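Local coordinates for dehydrogenase (Sinorhizobium meliloti, PDB 3UOE), which probably acts as an oxidoreductase of the malate/L-lactate dehydrogenase (LDH2/MDH2) family, at residues 119-124 with 151-156; 184-187 with 192-195; 309-314 with 325-330. All blocks are in the same frame, centred on the assembly; numbering follows the deposited sequence.

Contact 1: 119-124 with 151-156; sequences VTRRIL and ARDGLI
Arg121 reaches from helix 109-127 across to the turn that ends helix 144-152, where it meets Leu155 and Asp153 in succession. Its chain is drawn out, with CG anti to the backbone N (chi1 -173°) and the next two torsions also near 180°, and that length is what carries the guanidinium to the far segment. CB already points toward the other segment, and Arg121 CG is the first atom to touch, 3.7 Å from Leu155 CD1. Arg121 CD and NE each pass Leu155 CD1 at 3.8 Å, so one branch of the leucine packs along the middle of the arginine. At CZ the partner changes: Asp153 CB lies over one face of the guanidinium, offset toward its rim. Arg121 NH2 lies 3.9 Å from both Asp153 O and Asp153 CB, while Arg121 NH1 comes within 3.1 Å of Asp153 OD2. The carboxylate stacks on the guanidinium with the planes 26° apart, and the oxygen sits well out of the guanidinium plane, so this salt bridge works through charge alone, without an N-H directed at the oxygen. Asp153 and Leu155 flank Gly154, the C-prime residue of a Schellman motif that closes helix 144-152; its positive phi turns the chain so that Leu155 faces back to helix 109-127. Beneath the charged pair, Leu124 CD1 and Leu155 CD2 meet tip to tip at 3.5 Å, and Leu124 continues onto Leu290 and Ala130.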
loop_
_atom_site.group_PDB
_atom_site.type_symbol
_atom_site.label_atom_id
_atom_site.label_comp_id
_atom_site.label_asym_id
_atom_site.label_seq_id
_atom_site.Cartn_x
_atom_site.Cartn_y
_atom_site.Cartn_z
ATOM N N VAL A 119 2.218 8.684 -21.694
ATOM C CA VAL A 119 1.888 10.094 -21.559
ATOM C C VAL A 119 2.383 10.674 -20.226
ATOM O O VAL A 119 2.957 11.756 -20.180
ATOM C CB VAL A 119 0.364 10.315 -21.703
ATOM C CG1 VAL A 119 -0.016 11.754 -21.313
ATOM C CG2 VAL A 119 -0.096 9.974 -23.127
ATOM N N THR A 120 2.169 9.955 -19.135
ATOM C CA THR A 120 2.588 10.483 -17.846
ATOM C C THR A 120 4.106 10.519 -17.726
ATOM O O THR A 120 4.655 11.441 -17.136
ATOM C CB THR A 120 1.971 9.719 -16.657
ATOM O OG1 THR A 120 2.350 8.341 -16.725
ATOM C CG2 THR A 120 0.466 9.832 -16.692
ATOM N N ARG A 121 4.779 9.526 -18.298
ATOM C CA ARG A 121 6.239 9.467 -18.242
ATOM C C ARG A 121 6.914 10.713 -18.841
ATOM O O ARG A 121 7.952 11.161 -18.352
ATOM C CB ARG A 121 6.757 8.199 -18.931
ATOM C CG ARG A 121 8.247 8.002 -18.759
ATOM C CD ARG A 121 8.779 6.795 -19.513
ATOM N NE ARG A 121 10.238 6.740 -19.430
ATOM C CZ ARG A 121 10.999 5.912 -20.142
ATOM N NH1 ARG A 121 10.440 5.067 -21.000
ATOM N NH2 ARG A 121 12.321 5.934 -20.002
ATOM N N ARG A 122 6.317 11.260 -19.898
ATOM C CA ARG A 122 6.851 12.442 -20.567
ATOM C C ARG A 122 6.995 13.634 -19.614
ATOM O O ARG A 122 7.936 14.418 -19.711
ATOM C CB ARG A 122 5.946 12.820 -21.744
ATOM C CG ARG A 122 6.062 11.870 -22.928
ATOM C CD ARG A 122 4.722 11.660 -23.638
ATOM N NE ARG A 122 4.385 12.745 -24.559
ATOM C CZ ARG A 122 3.223 12.847 -25.205
ATOM N NH1 ARG A 122 2.275 11.934 -25.030
ATOM N NH2 ARG A 122 3.004 13.868 -26.030
ATOM N N ILE A 123 6.049 13.742 -18.691
ATOM C CA ILE A 123 5.938 14.859 -17.763
ATOM C C ILE A 123 6.923 14.763 -16.583
ATOM O O ILE A 123 7.310 15.779 -15.991
ATOM C CB ILE A 123 4.456 14.958 -17.275
ATOM C CG1 ILE A 123 3.723 16.069 -18.020
ATOM C CG2 ILE A 123 4.342 15.130 -15.768
ATOM C CD1 ILE A 123 3.465 15.752 -19.469
ATOM N N LEU A 124 7.342 13.541 -16.269
ATOM C CA LEU A 124 8.190 13.257 -15.108
ATOM C C LEU A 124 9.504 14.038 -15.059
ATOM O O LEU A 124 9.988 14.394 -13.979
ATOM C CB LEU A 124 8.491 11.763 -15.036
ATOM C CG LEU A 124 7.484 10.827 -14.382
ATOM C CD1 LEU A 124 8.133 9.446 -14.204
ATOM C CD2 LEU A 124 7.026 11.375 -13.039
ATOM N N ALA A 151 9.556 -0.112 -13.782
ATOM C CA ALA A 151 10.850 -0.378 -13.160
ATOM C C ALA A 151 11.933 -0.612 -14.208
ATOM O O ALA A 151 13.073 -0.189 -14.030
ATOM C CB ALA A 151 10.766 -1.560 -12.187
ATOM N N ARG A 152 11.578 -1.271 -15.304
ATOM C CA ARG A 152 12.564 -1.532 -16.341
ATOM C C ARG A 152 12.997 -0.234 -17.019
ATOM O O ARG A 152 14.138 -0.108 -17.465
ATOM C CB ARG A 152 12.055 -2.556 -17.359
ATOM C CG ARG A 152 12.092 -3.992 -16.839
ATOM C CD ARG A 152 12.090 -4.992 -17.975
ATOM N NE ARG A 152 11.494 -6.264 -17.585
ATOM C CZ ARG A 152 11.473 -7.348 -18.357
ATOM N NH1 ARG A 152 12.037 -7.319 -19.562
ATOM N NH2 ARG A 152 10.898 -8.466 -17.923
ATOM N N ASP A 153 12.081 0.728 -17.074
ATOM C CA ASP A 153 12.378 2.058 -17.585
ATOM C C ASP A 153 13.071 2.911 -16.534
ATOM O O ASP A 153 13.227 4.119 -16.710
ATOM C CB ASP A 153 11.092 2.754 -18.049
ATOM C CG ASP A 153 10.642 2.292 -19.434
ATOM O OD1 ASP A 153 11.492 1.812 -20.216
ATOM O OD2 ASP A 153 9.436 2.416 -19.743
ATOM N N GLY A 154 13.478 2.286 -15.434
ATOM C CA GLY A 154 14.199 2.994 -14.396
ATOM C C GLY A 154 13.314 3.898 -13.560
ATOM O O GLY A 154 13.802 4.804 -12.896
ATOM N N LEU A 155 12.007 3.649 -13.584
ATOM C CA LEU A 155 11.073 4.427 -12.774
ATOM C C LEU A 155 10.481 3.624 -11.618
ATOM O O LEU A 155 10.446 2.401 -11.649
ATOM C CB LEU A 155 9.945 4.975 -13.645
ATOM C CG LEU A 155 10.383 5.881 -14.793
ATOM C CD1 LEU A 155 9.244 6.052 -15.803
ATOM C CD2 LEU A 155 10.893 7.230 -14.269
ATOM N N ILE A 156 10.023 4.331 -10.594
ATOM C CA ILE A 156 9.201 3.725 -9.552
ATOM C C ILE A 156 7.754 3.773 -10.017
ATOM O O ILE A 156 7.250 4.841 -10.380
ATOM C CB ILE A 156 9.305 4.500 -8.227
ATOM C CG1 ILE A 156 10.653 4.232 -7.551
ATOM C CG2 ILE A 156 8.132 4.153 -7.315
ATOM C CD1 ILE A 156 11.108 5.371 -6.599
#

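Contact 2: 184-187 with 192-195; sequences IGIP and PFVL
Ile184 pairs with Leu195 and Ile186 with Phe193, the two hydrogen-bonded pairs of an antiparallel beta hairpin, with Gly185 and Val194 the non-hydrogen-bonded pair between them. The strand axes run 4.8 Å apart and almost exactly antiparallel. Ile184 N gives a short bond of 2.6 Å to Leu195 O, and Leu195 N answers with a nearly straight one to Ile184 O, 174° at the hydrogen. Ile186 N reaches Phe193 O at 2.9 Å, whereas the return bond from Phe193 N to Ile186 O is weak and bent to 129°, close to where the strands part toward the loop. Weaker CA-H...O contacts fill the middle: Gly185 CA lies 3.4 Å from Phe193 O, and Val194 CA faces Ile184 O.

The apolar packing gathers on the face that carries Ile184, Ile186, Phe193 and Leu195. With CG anti to its backbone N (chi1 169°), Phe193 lays its ring back along the opposite strand. Phe193 CD1 lies 3.8 Å from Ile186 CG1, the two side chains running side by side, and Phe193 CE1 lies 4.3 Å from Ile184 CG2. An alanine in place of Phe193 is likely to deprive both isoleucines of this shared apolar partner and open a gap beside them.

That same face packs on Ala255, Leu258 and Leu259 of the second subunit. Across the other face, Val194 touches Ala144 of helix 144-152, while strand 182-186 bonds through Gly185 to Gly157 of strand 156-161.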
loop_
_atom_site.group_PDB
_atom_site.type_symbol
_atom_site.label_atom_id
_atom_site.label_comp_id
_atom_site.label_asym_id
_atom_site.label_seq_id
_atom_site.Cartn_x
_atom_site.Cartn_y
_atom_site.Cartn_z
ATOM N N ILE A 184 3.904 -2.614 -6.845
ATOM C CA ILE A 184 4.983 -1.642 -6.708
ATOM C C ILE A 184 6.256 -2.108 -7.418
ATOM O O ILE A 184 6.821 -3.149 -7.090
ATOM C CB ILE A 184 5.284 -1.328 -5.228
ATOM C CG1 ILE A 184 4.026 -0.812 -4.525
ATOM C CG2 ILE A 184 6.408 -0.304 -5.111
ATOM C CD1 ILE A 184 4.216 -0.541 -3.036
ATOM N N GLY A 185 6.696 -1.334 -8.406
ATOM C CA GLY A 185 7.923 -1.638 -9.122
ATOM C C GLY A 185 9.032 -0.667 -8.755
ATOM O O GLY A 185 8.840 0.551 -8.767
ATOM N N ILE A 186 10.199 -1.201 -8.425
ATOM C CA ILE A 186 11.316 -0.354 -8.034
ATOM C C ILE A 186 12.587 -0.789 -8.748
ATOM O O ILE A 186 12.975 -1.957 -8.681
ATOM C CB ILE A 186 11.515 -0.343 -6.500
ATOM C CG1 ILE A 186 10.217 0.104 -5.803
ATOM C CG2 ILE A 186 12.657 0.569 -6.128
ATOM C CD1 ILE A 186 10.294 0.187 -4.292
ATOM N N PRO A 187 13.229 0.146 -9.469
ATOM C CA PRO A 187 14.468 -0.223 -10.161
ATOM C C PRO A 187 15.497 -0.764 -9.174
ATOM O O PRO A 187 15.716 -0.203 -8.097
ATOM C CB PRO A 187 14.944 1.104 -10.766
ATOM C CG PRO A 187 13.707 1.928 -10.904
ATOM C CD PRO A 187 12.795 1.521 -9.779
ATOM N N PRO A 192 14.443 -6.045 -11.361
ATOM C CA PRO A 192 13.757 -5.052 -10.532
ATOM C C PRO A 192 12.987 -5.675 -9.373
ATOM O O PRO A 192 12.501 -6.800 -9.470
ATOM C CB PRO A 192 12.769 -4.385 -11.507
ATOM C CG PRO A 192 12.922 -5.084 -12.827
ATOM C CD PRO A 192 13.725 -6.322 -12.617
ATOM N N PHE A 193 12.881 -4.928 -8.281
ATOM C CA PHE A 193 11.946 -5.253 -7.221
ATOM C C PHE A 193 10.526 -5.119 -7.787
ATOM O O PHE A 193 10.160 -4.073 -8.323
ATOM C CB PHE A 193 12.141 -4.297 -6.046
ATOM C CG PHE A 193 11.047 -4.371 -5.010
ATOM C CD1 PHE A 193 9.885 -3.612 -5.151
ATOM C CD2 PHE A 193 11.180 -5.193 -3.897
ATOM C CE1 PHE A 193 8.869 -3.674 -4.193
ATOM C CE2 PHE A 193 10.175 -5.261 -2.925
ATOM C CZ PHE A 193 9.014 -4.503 -3.075
ATOM N N VAL A 194 9.741 -6.185 -7.695
ATOM C CA VAL A 194 8.386 -6.166 -8.245
ATOM C C VAL A 194 7.381 -6.805 -7.289
ATOM O O VAL A 194 7.302 -8.027 -7.184
ATOM C CB VAL A 194 8.292 -6.863 -9.639
ATOM C CG1 VAL A 194 6.855 -6.850 -10.145
ATOM C CG2 VAL A 194 9.219 -6.187 -10.649
ATOM N N LEU A 195 6.616 -5.960 -6.600
ATOM C CA LEU A 195 5.597 -6.411 -5.664
ATOM C C LEU A 195 4.221 -6.290 -6.301
ATOM O O LEU A 195 3.903 -5.259 -6.888
ATOM C CB LEU A 195 5.634 -5.561 -4.397
ATOM C CG LEU A 195 4.612 -5.896 -3.308
ATOM C CD1 LEU A 195 4.920 -7.248 -2.662
ATOM C CD2 LEU A 195 4.570 -4.788 -2.260
#

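Contact 3: 309-314 with 325-330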
loop_
_atom_site.group_PDB
_atom_site.type_symbol
_atom_site.label_atom_id
_atom_site.label_comp_id
_atom_site.label_asym_id
_atom_site.label_seq_id
_atom_site.Cartn_x
_atom_site.Cartn_y
_atom_site.Cartn_z
ATOM N N ARG A 309 22.066 -8.708 -0.039
ATOM C CA ARG A 309 22.277 -8.999 1.373
ATOM C C ARG A 309 21.097 -9.784 1.956
ATOM O O ARG A 309 21.281 -10.803 2.628
ATOM C CB ARG A 309 22.500 -7.695 2.150
ATOM C CG ARG A 309 22.823 -7.893 3.616
ATOM C CD ARG A 309 22.991 -6.570 4.355
ATOM N NE ARG A 309 23.264 -6.794 5.772
ATOM C CZ ARG A 309 23.664 -5.857 6.626
ATOM N NH1 ARG A 309 23.849 -4.608 6.226
ATOM N NH2 ARG A 309 23.882 -6.174 7.890
ATOM N N LEU A 310 19.885 -9.308 1.689
ATOM C CA LEU A 310 18.676 -9.981 2.164
ATOM C C LEU A 310 18.581 -11.421 1.651
ATOM O O LEU A 310 18.258 -12.342 2.408
ATOM C CB LEU A 310 17.425 -9.188 1.771
ATOM C CG LEU A 310 16.874 -8.187 2.797
ATOM C CD1 LEU A 310 17.980 -7.295 3.323
ATOM C CD2 LEU A 310 15.730 -7.354 2.212
ATOM N N ARG A 311 18.871 -11.611 0.366
ATOM C CA ARG A 311 18.826 -12.939 -0.250
ATOM C C ARG A 311 19.788 -13.919 0.426
ATOM O O ARG A 311 19.524 -15.123 0.482
ATOM C CB ARG A 311 19.160 -12.852 -1.744
ATOM C CG ARG A 311 18.052 -12.267 -2.611
ATOM C CD ARG A 311 18.276 -12.620 -4.087
ATOM N NE ARG A 311 17.324 -11.938 -4.957
ATOM C CZ ARG A 311 17.515 -10.721 -5.447
ATOM N NH1 ARG A 311 18.626 -10.055 -5.153
ATOM N NH2 ARG A 311 16.598 -10.166 -6.226
ATOM N N LEU A 312 20.904 -13.397 0.932
ATOM C CA LEU A 312 21.947 -14.236 1.518
ATOM C C LEU A 312 21.870 -14.267 3.030
ATOM O O LEU A 312 22.729 -14.853 3.675
ATOM C CB LEU A 312 23.339 -13.756 1.097
ATOM C CG LEU A 312 23.728 -13.900 -0.380
ATOM C CD1 LEU A 312 24.965 -13.058 -0.697
ATOM C CD2 LEU A 312 23.937 -15.367 -0.769
ATOM N N SER A 313 20.851 -13.631 3.597
ATOM C CA SER A 313 20.728 -13.558 5.047
ATOM C C SER A 313 20.217 -14.881 5.588
ATOM O O SER A 313 19.737 -15.726 4.825
ATOM C CB SER A 313 19.799 -12.417 5.459
ATOM O OG SER A 313 18.474 -12.662 5.021
ATOM N N ARG A 314 20.309 -15.059 6.903
ATOM C CA ARG A 314 19.961 -16.329 7.532
ATOM C C ARG A 314 18.507 -16.745 7.295
ATOM O O ARG A 314 17.569 -16.079 7.759
ATOM C CB ARG A 314 20.259 -16.285 9.029
ATOM C CG ARG A 314 20.147 -17.624 9.736
ATOM C CD ARG A 314 20.547 -17.482 11.205
ATOM N NE ARG A 314 19.825 -16.376 11.830
ATOM C CZ ARG A 314 20.329 -15.586 12.769
ATOM N NH1 ARG A 314 21.569 -15.766 13.205
ATOM N NH2 ARG A 314 19.596 -14.603 13.264
ATOM N N PRO A 325 10.557 -9.919 -3.587
ATOM C CA PRO A 325 9.355 -9.887 -4.431
ATOM C C PRO A 325 9.714 -9.757 -5.902
ATOM O O PRO A 325 10.412 -8.811 -6.289
ATOM C CB PRO A 325 8.621 -8.638 -3.940
ATOM C CG PRO A 325 8.966 -8.581 -2.480
ATOM C CD PRO A 325 10.410 -9.076 -2.384
ATOM N N GLY A 326 9.256 -10.706 -6.713
ATOM C CA GLY A 326 9.660 -10.756 -8.107
ATOM C C GLY A 326 10.573 -11.922 -8.469
ATOM O O GLY A 326 10.621 -12.329 -9.627
ATOM N N ASP A 327 11.299 -12.464 -7.495
ATOM C CA ASP A 327 12.145 -13.640 -7.742
ATOM C C ASP A 327 11.316 -14.845 -8.181
ATOM O O ASP A 327 11.585 -15.461 -9.219
ATOM C CB ASP A 327 12.946 -14.026 -6.493
ATOM C CG ASP A 327 13.999 -12.994 -6.130
ATOM O OD1 ASP A 327 14.352 -12.150 -6.988
ATOM O OD2 ASP A 327 14.477 -13.035 -4.977
ATOM N N GLY A 328 10.317 -15.190 -7.382
ATOM C CA GLY A 328 9.502 -16.352 -7.672
ATOM C C GLY A 328 8.897 -16.283 -9.063
ATOM O O GLY A 328 9.016 -17.220 -9.851
ATOM N N ALA A 329 8.254 -15.161 -9.366
ATOM C CA ALA A 329 7.613 -14.968 -10.659
ATOM C C ALA A 329 8.616 -15.173 -11.793
ATOM O O ALA A 329 8.321 -15.841 -12.792
ATOM C CB ALA A 329 6.986 -13.585 -10.736
ATOM N N ARG A 330 9.807 -14.605 -11.635
ATOM C CA ARG A 330 10.845 -14.753 -12.650
ATOM C C ARG A 330 11.306 -16.197 -12.806
ATOM O O ARG A 330 11.478 -16.675 -13.925
ATOM C CB ARG A 330 12.036 -13.828 -12.372
ATOM C CG ARG A 330 11.849 -12.437 -12.964
ATOM C CD ARG A 330 13.130 -11.635 -12.914
ATOM N NE ARG A 330 13.556 -11.409 -11.540
ATOM C CZ ARG A 330 13.162 -10.376 -10.799
ATOM N NH1 ARG A 330 12.334 -9.451 -11.296
ATOM N NH2 ARG A 330 13.612 -10.265 -9.556
#
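Arg311 and Asp327 join the last turn of helix 300-311 to the first turn of helix 327-339 through a side-on bidentate salt bridge, extended by Arg330 into a three-residue network. Arg311 uses NE and NH2, one for each carboxylate oxygen. Arg311 NE donates to Asp327 OD2 at 3.1 Å, while Arg311 NH2 donates to Asp327 OD1 at an equal length and the straighter angle of 164°. The second bond lies in the guanidinium plane and takes the syn lone pair of OD1; OD2 is also approached on its syn side, but from 26° out of the carboxylate plane. Chi2 and chi3 of Arg311 are near 180°, and the extended chain carries the guanidinium to Asp327, which meets it at its edge.

The two side chains arrive from opposite directions. Asp327 OD2 has a further partner in the backbone N of Ile324, and Arg311 NH1 pairs with Asp308 OD1, so each group has a second partner. Arg330 NH2, one turn along from Asp327, makes a weak bond to Asp327 OD1, so two guanidinium groups share one carboxylate. The Arg330 guanidinium has Gly326 O over the centre of one face, 3.4 Å above the plane.

In the fold
Contact 2 is the buried one, built from main-chain bonds and apolar side chains between the outermost strand within the chain, 193-197, and its neighbour 182-186. Contact 1 is mixed, a leucine pair beneath an exposed ion pair, and contact 3 is a surface tie made wholly of charged groups. Contacts 1 and 2 touch: Leu155 and Gly154 pack on Pro187, and Ala151 of helix 144-152 rests against Pro192. Contact 3 meets the hairpin through strand 193-197 and Pro192, where Pro325 O probably accepts a hydrogen bond from Val194 N and Arg330 NH1 probably bonds to Pro192 O. Contacts 1 and 3 do not meet, with centres about 25 Å apart.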